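Local coordinates for MsStt7d protein (PDB 4IX3) that probably phosphorylates other proteins as an ATP- and magnesium-dependent kinase related to the state transition kinase Stt7, the chain being its catalytic domain, at residues H160-L174 with P245-Q259. Numbering follows the deposited sequence.
Sequences HECGVVHRDVKPANL and PDRFDSWSAGCVMLQ. With MG (magnesium ion), chain E.
Asp249, on helix 246-261, grips the backbone of the catalytic loop, the His-Arg-Asp segment of the protein kinase fold. This is the kinase F-helix aspartate, and its carboxylate takes three direct bonds. Asp249 OD2 accepts His166 N at 2.9 Å on its syn lone pair. OD1 accepts Arg167 N, also syn, so the two syn lone pairs hold two successive amides. The anti lone pair of Asp249 OD2 receives His160 NE2 at 2.8 Å, almost straight (174°). The His160 ring lies nearly coplanar with the carboxylate, 18° apart. Asp246 CB sits over the centre of one face of that ring, a CH-pi contact at 3.6 Å. With CG anti to the carbonyl carbon (chi1 -59°), the ring of His160 reaches across to both aspartates. With an alanine in place of this aspartate, both loop amides and His160 NE2 would probably lose their shared acceptor, and the loop would be less firmly held. Val165 and Val169 pack beside the carboxylate. The far end is looser: Val256 CG2 meets Val169 CG1 at 4.0 Å and Pro171 CD at 3.9 Å, with no direct hydrogen bond between the segments there. Beyond this contact, Asp168 OD2 binds the magnesium ion, with Asp188 and four waters completing its shell. Between loop and helix, a bridging water accepts from Val169 N and donates to Asp249 OD1 and, at 2.9 Å, to Ser252 OG, which also bonds Tyr215 O.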
loop_
_atom_site.group_PDB
_atom_site.type_symbol
_atom_site.label_atom_id
_atom_site.label_comp_id
_atom_site.label_asym_id
_atom_site.label_seq_id
_atom_site.Cartn_x
_atom_site.Cartn_y
_atom_site.Cartn_z
ATOM N N HIS B 160 -6.479 8.861 23.292
ATOM C CA HIS B 160 -6.916 10.228 23.068
ATOM C C HIS B 160 -6.427 11.199 24.134
ATOM O O HIS B 160 -6.077 12.357 23.844
ATOM C CB HIS B 160 -8.437 10.340 22.927
ATOM C CG HIS B 160 -8.973 9.510 21.800
ATOM N ND1 HIS B 160 -10.268 9.098 21.720
ATOM C CD2 HIS B 160 -8.327 8.992 20.696
ATOM C CE1 HIS B 160 -10.439 8.348 20.618
ATOM N NE2 HIS B 160 -9.259 8.270 19.978
ATOM N N GLU B 161 -6.396 10.735 25.383
ATOM C CA GLU B 161 -5.938 11.524 26.527
ATOM C C GLU B 161 -4.482 11.983 26.347
ATOM O O GLU B 161 -4.087 13.034 26.833
ATOM C CB GLU B 161 -6.121 10.695 27.822
ATOM C CG GLU B 161 -5.906 11.380 29.164
ATOM C CD GLU B 161 -6.019 10.385 30.329
ATOM O OE1 GLU B 161 -6.621 9.282 30.186
ATOM O OE2 GLU B 161 -5.466 10.681 31.405
ATOM N N CYS B 162 -3.684 11.189 25.655
ATOM C CA CYS B 162 -2.310 11.596 25.400
ATOM C C CYS B 162 -2.106 12.096 23.987
ATOM O O CYS B 162 -0.963 12.225 23.520
ATOM C CB CYS B 162 -1.310 10.515 25.790
ATOM S SG CYS B 162 -1.262 9.093 24.683
ATOM N N GLY B 163 -3.204 12.469 23.331
ATOM C CA GLY B 163 -3.156 13.166 22.053
ATOM C C GLY B 163 -3.107 12.295 20.807
ATOM O O GLY B 163 -2.970 12.829 19.719
ATOM N N VAL B 164 -3.200 10.988 20.933
ATOM C CA VAL B 164 -3.100 10.095 19.796
ATOM C C VAL B 164 -4.458 9.701 19.262
ATOM O O VAL B 164 -5.311 9.251 20.057
ATOM C CB VAL B 164 -2.282 8.843 20.191
ATOM C CG1 VAL B 164 -2.225 7.833 19.038
ATOM C CG2 VAL B 164 -0.863 9.276 20.619
ATOM N N VAL B 165 -4.650 9.864 17.963
ATOM C CA VAL B 165 -5.808 9.312 17.263
ATOM C C VAL B 165 -5.327 8.160 16.402
ATOM O O VAL B 165 -4.374 8.352 15.619
ATOM C CB VAL B 165 -6.564 10.383 16.453
ATOM C CG1 VAL B 165 -7.717 9.798 15.645
ATOM C CG2 VAL B 165 -7.028 11.470 17.401
ATOM N N HIS B 166 -5.916 6.985 16.558
ATOM C CA HIS B 166 -5.331 5.776 15.958
ATOM C C HIS B 166 -5.562 5.802 14.438
ATOM O O HIS B 166 -4.649 5.473 13.661
ATOM C CB HIS B 166 -5.985 4.547 16.634
ATOM C CG HIS B 166 -5.536 3.260 16.055
ATOM N ND1 HIS B 166 -4.689 2.366 16.651
ATOM C CD2 HIS B 166 -5.858 2.742 14.820
ATOM C CE1 HIS B 166 -4.493 1.317 15.815
ATOM N NE2 HIS B 166 -5.247 1.554 14.706
ATOM N N ARG B 167 -6.776 6.155 14.029
ATOM C CA ARG B 167 -7.097 6.316 12.615
ATOM C C ARG B 167 -7.460 5.024 11.879
ATOM O O ARG B 167 -8.094 5.077 10.825
ATOM C CB ARG B 167 -5.945 7.019 11.890
ATOM C CG ARG B 167 -6.367 8.253 11.107
ATOM C CD ARG B 167 -5.552 8.404 9.833
ATOM N NE ARG B 167 -5.063 9.768 9.656
ATOM C CZ ARG B 167 -5.605 10.654 8.825
ATOM N NH1 ARG B 167 -6.658 10.320 8.092
ATOM N NH2 ARG B 167 -5.094 11.873 8.728
ATOM N N ASP B 168 -7.060 3.870 12.408
ATOM C CA ASP B 168 -7.307 2.611 11.681
ATOM C C ASP B 168 -7.873 1.538 12.596
ATOM O O ASP B 168 -7.478 0.376 12.566
ATOM C CB ASP B 168 -6.023 2.119 10.961
ATOM C CG ASP B 168 -6.308 1.146 9.814
ATOM O OD1 ASP B 168 -7.481 1.008 9.422
ATOM O OD2 ASP B 168 -5.346 0.495 9.332
ATOM N N VAL B 169 -8.837 1.978 13.406
ATOM C CA VAL B 169 -9.521 1.031 14.294
ATOM C C VAL B 169 -10.432 0.139 13.447
ATOM O O VAL B 169 -11.253 0.636 12.637
ATOM C CB VAL B 169 -10.323 1.817 15.355
ATOM C CG1 VAL B 169 -11.235 0.890 16.141
ATOM C CG2 VAL B 169 -9.375 2.571 16.278
ATOM N N LYS B 170 -10.316 -1.163 13.662
ATOM C CA LYS B 170 -11.129 -2.146 12.960
ATOM C C LYS B 170 -10.807 -3.511 13.567
ATOM O O LYS B 170 -9.753 -3.662 14.200
ATOM C CB LYS B 170 -10.906 -2.150 11.412
ATOM C CG LYS B 170 -9.428 -2.342 11.034
ATOM C CD LYS B 170 -9.276 -2.096 9.545
ATOM C CE LYS B 170 -7.849 -2.280 9.049
ATOM N NZ LYS B 170 -7.575 -1.344 7.921
ATOM N N PRO B 171 -11.646 -4.522 13.349
ATOM C CA PRO B 171 -11.362 -5.849 13.880
ATOM C C PRO B 171 -9.999 -6.434 13.455
ATOM O O PRO B 171 -9.346 -7.122 14.252
ATOM C CB PRO B 171 -12.572 -6.673 13.417
ATOM C CG PRO B 171 -13.695 -5.648 13.379
ATOM C CD PRO B 171 -13.008 -4.454 12.748
ATOM N N ALA B 172 -9.525 -6.138 12.236
ATOM C CA ALA B 172 -8.264 -6.702 11.780
ATOM C C ALA B 172 -7.102 -6.107 12.579
ATOM O O ALA B 172 -5.999 -6.661 12.517
ATOM C CB ALA B 172 -8.029 -6.400 10.282
ATOM N N ASN B 173 -7.305 -4.959 13.235
ATOM C CA ASN B 173 -6.266 -4.294 14.027
ATOM C C ASN B 173 -6.469 -4.499 15.545
ATOM O O ASN B 173 -5.900 -3.739 16.336
ATOM C CB ASN B 173 -6.137 -2.812 13.677
ATOM C CG ASN B 173 -5.308 -2.594 12.428
ATOM O OD1 ASN B 173 -4.552 -3.483 12.029
ATOM N ND2 ASN B 173 -5.458 -1.430 11.829
ATOM N N LEU B 174 -7.157 -5.585 15.899
ATOM C CA LEU B 174 -7.270 -5.964 17.312
ATOM C C LEU B 174 -6.791 -7.396 17.455
ATOM O O LEU B 174 -7.074 -8.248 16.613
ATOM C CB LEU B 174 -8.743 -5.811 17.762
ATOM C CG LEU B 174 -9.199 -4.347 17.888
ATOM C CD1 LEU B 174 -10.738 -4.238 17.862
ATOM C CD2 LEU B 174 -8.631 -3.717 19.164
ATOM N N PRO B 245 -10.995 15.419 16.133
ATOM C CA PRO B 245 -10.440 14.340 15.326
ATOM C C PRO B 245 -10.554 12.974 15.991
ATOM O O PRO B 245 -10.624 11.945 15.296
ATOM C CB PRO B 245 -8.972 14.733 15.162
ATOM C CG PRO B 245 -8.690 15.611 16.368
ATOM C CD PRO B 245 -9.981 16.377 16.594
ATOM N N ASP B 246 -10.646 12.941 17.330
ATOM C CA ASP B 246 -10.851 11.677 18.043
ATOM C C ASP B 246 -12.159 10.982 17.666
ATOM O O ASP B 246 -12.282 9.782 17.823
ATOM C CB ASP B 246 -10.777 11.905 19.561
ATOM C CG ASP B 246 -11.784 12.936 20.022
ATOM O OD1 ASP B 246 -12.572 12.597 20.928
ATOM O OD2 ASP B 246 -11.758 14.080 19.510
ATOM N N ARG B 247 -13.144 11.792 17.260
ATOM C CA ARG B 247 -14.446 11.240 16.822
ATOM C C ARG B 247 -14.317 10.425 15.536
ATOM O O ARG B 247 -15.191 9.597 15.246
ATOM C CB ARG B 247 -15.513 12.328 16.678
ATOM C CG ARG B 247 -16.333 12.525 17.943
ATOM C CD ARG B 247 -15.536 12.796 19.217
ATOM N NE ARG B 247 -16.424 13.353 20.229
ATOM C CZ ARG B 247 -16.038 14.139 21.228
ATOM N NH1 ARG B 247 -14.740 14.314 21.476
ATOM N NH2 ARG B 247 -16.938 14.731 22.001
ATOM N N PHE B 248 -13.173 10.521 14.822
ATOM C CA PHE B 248 -12.919 9.546 13.754
ATOM C C PHE B 248 -12.825 8.129 14.321
ATOM O O PHE B 248 -13.405 7.160 13.792
ATOM C CB PHE B 248 -11.614 9.927 13.025
ATOM C CG PHE B 248 -11.311 9.038 11.844
ATOM C CD1 PHE B 248 -11.516 9.497 10.536
ATOM C CD2 PHE B 248 -10.710 7.797 11.995
ATOM C CE1 PHE B 248 -11.265 8.665 9.432
ATOM C CE2 PHE B 248 -10.413 6.979 10.920
ATOM C CZ PHE B 248 -10.703 7.419 9.616
ATOM N N ASP B 249 -12.119 8.011 15.456
ATOM C CA ASP B 249 -12.010 6.717 16.128
ATOM C C ASP B 249 -13.347 6.258 16.742
ATOM O O ASP B 249 -13.635 5.073 16.751
ATOM C CB ASP B 249 -10.966 6.739 17.250
ATOM C CG ASP B 249 -9.517 6.736 16.748
ATOM O OD1 ASP B 249 -9.246 6.349 15.581
ATOM O OD2 ASP B 249 -8.635 7.023 17.604
ATOM N N SER B 250 -14.170 7.214 17.167
ATOM C CA SER B 250 -15.498 6.832 17.699
ATOM C C SER B 250 -16.355 6.122 16.637
ATOM O O SER B 250 -16.924 5.058 16.881
ATOM C CB SER B 250 -16.248 8.063 18.157
ATOM O OG SER B 250 -15.574 8.682 19.250
ATOM N N TRP B 251 -16.343 6.667 15.405
ATOM C CA TRP B 251 -17.122 6.045 14.304
ATOM C C TRP B 251 -16.590 4.656 14.007
ATOM O O TRP B 251 -17.335 3.685 13.913
ATOM C CB TRP B 251 -17.008 6.921 13.078
ATOM C CG TRP B 251 -17.674 6.282 11.887
ATOM C CD1 TRP B 251 -17.128 5.360 11.000
ATOM C CD2 TRP B 251 -19.016 6.566 11.393
ATOM N NE1 TRP B 251 -18.055 4.959 10.075
ATOM C CE2 TRP B 251 -19.215 5.680 10.246
ATOM C CE3 TRP B 251 -20.074 7.372 11.819
ATOM C CZ2 TRP B 251 -20.406 5.674 9.525
ATOM C CZ3 TRP B 251 -21.277 7.343 11.110
ATOM C CH2 TRP B 251 -21.446 6.479 10.003
ATOM N N SER B 252 -15.245 4.504 13.913
ATOM C CA SER B 252 -14.701 3.183 13.674
ATOM C C SER B 252 -15.013 2.189 14.795
ATOM O O SER B 252 -15.288 1.040 14.510
ATOM C CB SER B 252 -13.169 3.269 13.547
ATOM O OG SER B 252 -12.766 4.170 12.531
ATOM N N ALA B 253 -15.010 2.670 16.044
ATOM C CA ALA B 253 -15.352 1.792 17.168
ATOM C C ALA B 253 -16.849 1.380 17.068
ATOM O O ALA B 253 -17.165 0.243 17.404
ATOM C CB ALA B 253 -15.098 2.483 18.496
ATOM N N GLY B 254 -17.722 2.271 16.589
ATOM C CA GLY B 254 -19.126 1.859 16.333
ATOM C C GLY B 254 -19.254 0.777 15.270
ATOM O O GLY B 254 -19.984 -0.179 15.458
ATOM N N CYS B 255 -18.396 0.848 14.239
ATOM C CA CYS B 255 -18.341 -0.235 13.277
ATOM C C CYS B 255 -17.901 -1.537 13.877
ATOM O O CYS B 255 -18.462 -2.579 13.574
ATOM C CB CYS B 255 -17.414 0.138 12.104
ATOM S SG CYS B 255 -17.978 1.519 11.062
ATOM N N VAL B 256 -16.849 -1.490 14.725
ATOM C CA VAL B 256 -16.416 -2.720 15.401
ATOM C C VAL B 256 -17.609 -3.266 16.213
ATOM O O VAL B 256 -17.834 -4.470 16.190
ATOM C CB VAL B 256 -15.243 -2.410 16.366
ATOM C CG1 VAL B 256 -14.903 -3.604 17.262
ATOM C CG2 VAL B 256 -14.001 -2.000 15.557
ATOM N N MET B 257 -18.287 -2.406 16.962
ATOM C CA MET B 257 -19.408 -2.860 17.764
ATOM C C MET B 257 -20.509 -3.542 16.936
ATOM O O MET B 257 -21.006 -4.611 17.333
ATOM C CB MET B 257 -20.015 -1.689 18.489
ATOM C CG MET B 257 -21.207 -2.116 19.359
ATOM S SD MET B 257 -21.551 -0.919 20.624
ATOM C CE MET B 257 -23.074 -1.621 21.303
ATOM N N LEU B 258 -20.864 -2.942 15.784
ATOM C CA LEU B 258 -21.855 -3.582 14.911
ATOM C C LEU B 258 -21.425 -4.985 14.540
ATOM O O LEU B 258 -22.236 -5.907 14.506
ATOM C CB LEU B 258 -22.051 -2.767 13.645
ATOM C CG LEU B 258 -22.805 -1.431 13.843
ATOM C CD1 LEU B 258 -22.604 -0.468 12.695
ATOM C CD2 LEU B 258 -24.313 -1.672 14.057
ATOM N N GLN B 259 -20.153 -5.153 14.136
ATOM C CA GLN B 259 -19.718 -6.464 13.722
ATOM C C GLN B 259 -19.660 -7.475 14.858
ATOM O O GLN B 259 -19.970 -8.637 14.660
ATOM C CB GLN B 259 -18.376 -6.325 13.015
ATOM C CG GLN B 259 -18.460 -5.439 11.784
ATOM C CD GLN B 259 -17.347 -5.667 10.790
ATOM O OE1 GLN B 259 -17.572 -6.127 9.643
ATOM N NE2 GLN B 259 -16.185 -5.233 11.170
HETATM MG MG MG E . -3.407 0.407 8.791
HETATM O O HOH W 1 -10.035 4.665 13.436
HETATM O O HOH W 2 -3.088 2.347 9.439
HETATM O O HOH W 3 -1.312 0.313 8.385
HETATM O O HOH W 4 -3.545 -1.505 8.189
HETATM O O HOH W 5 -3.783 1.093 6.948
#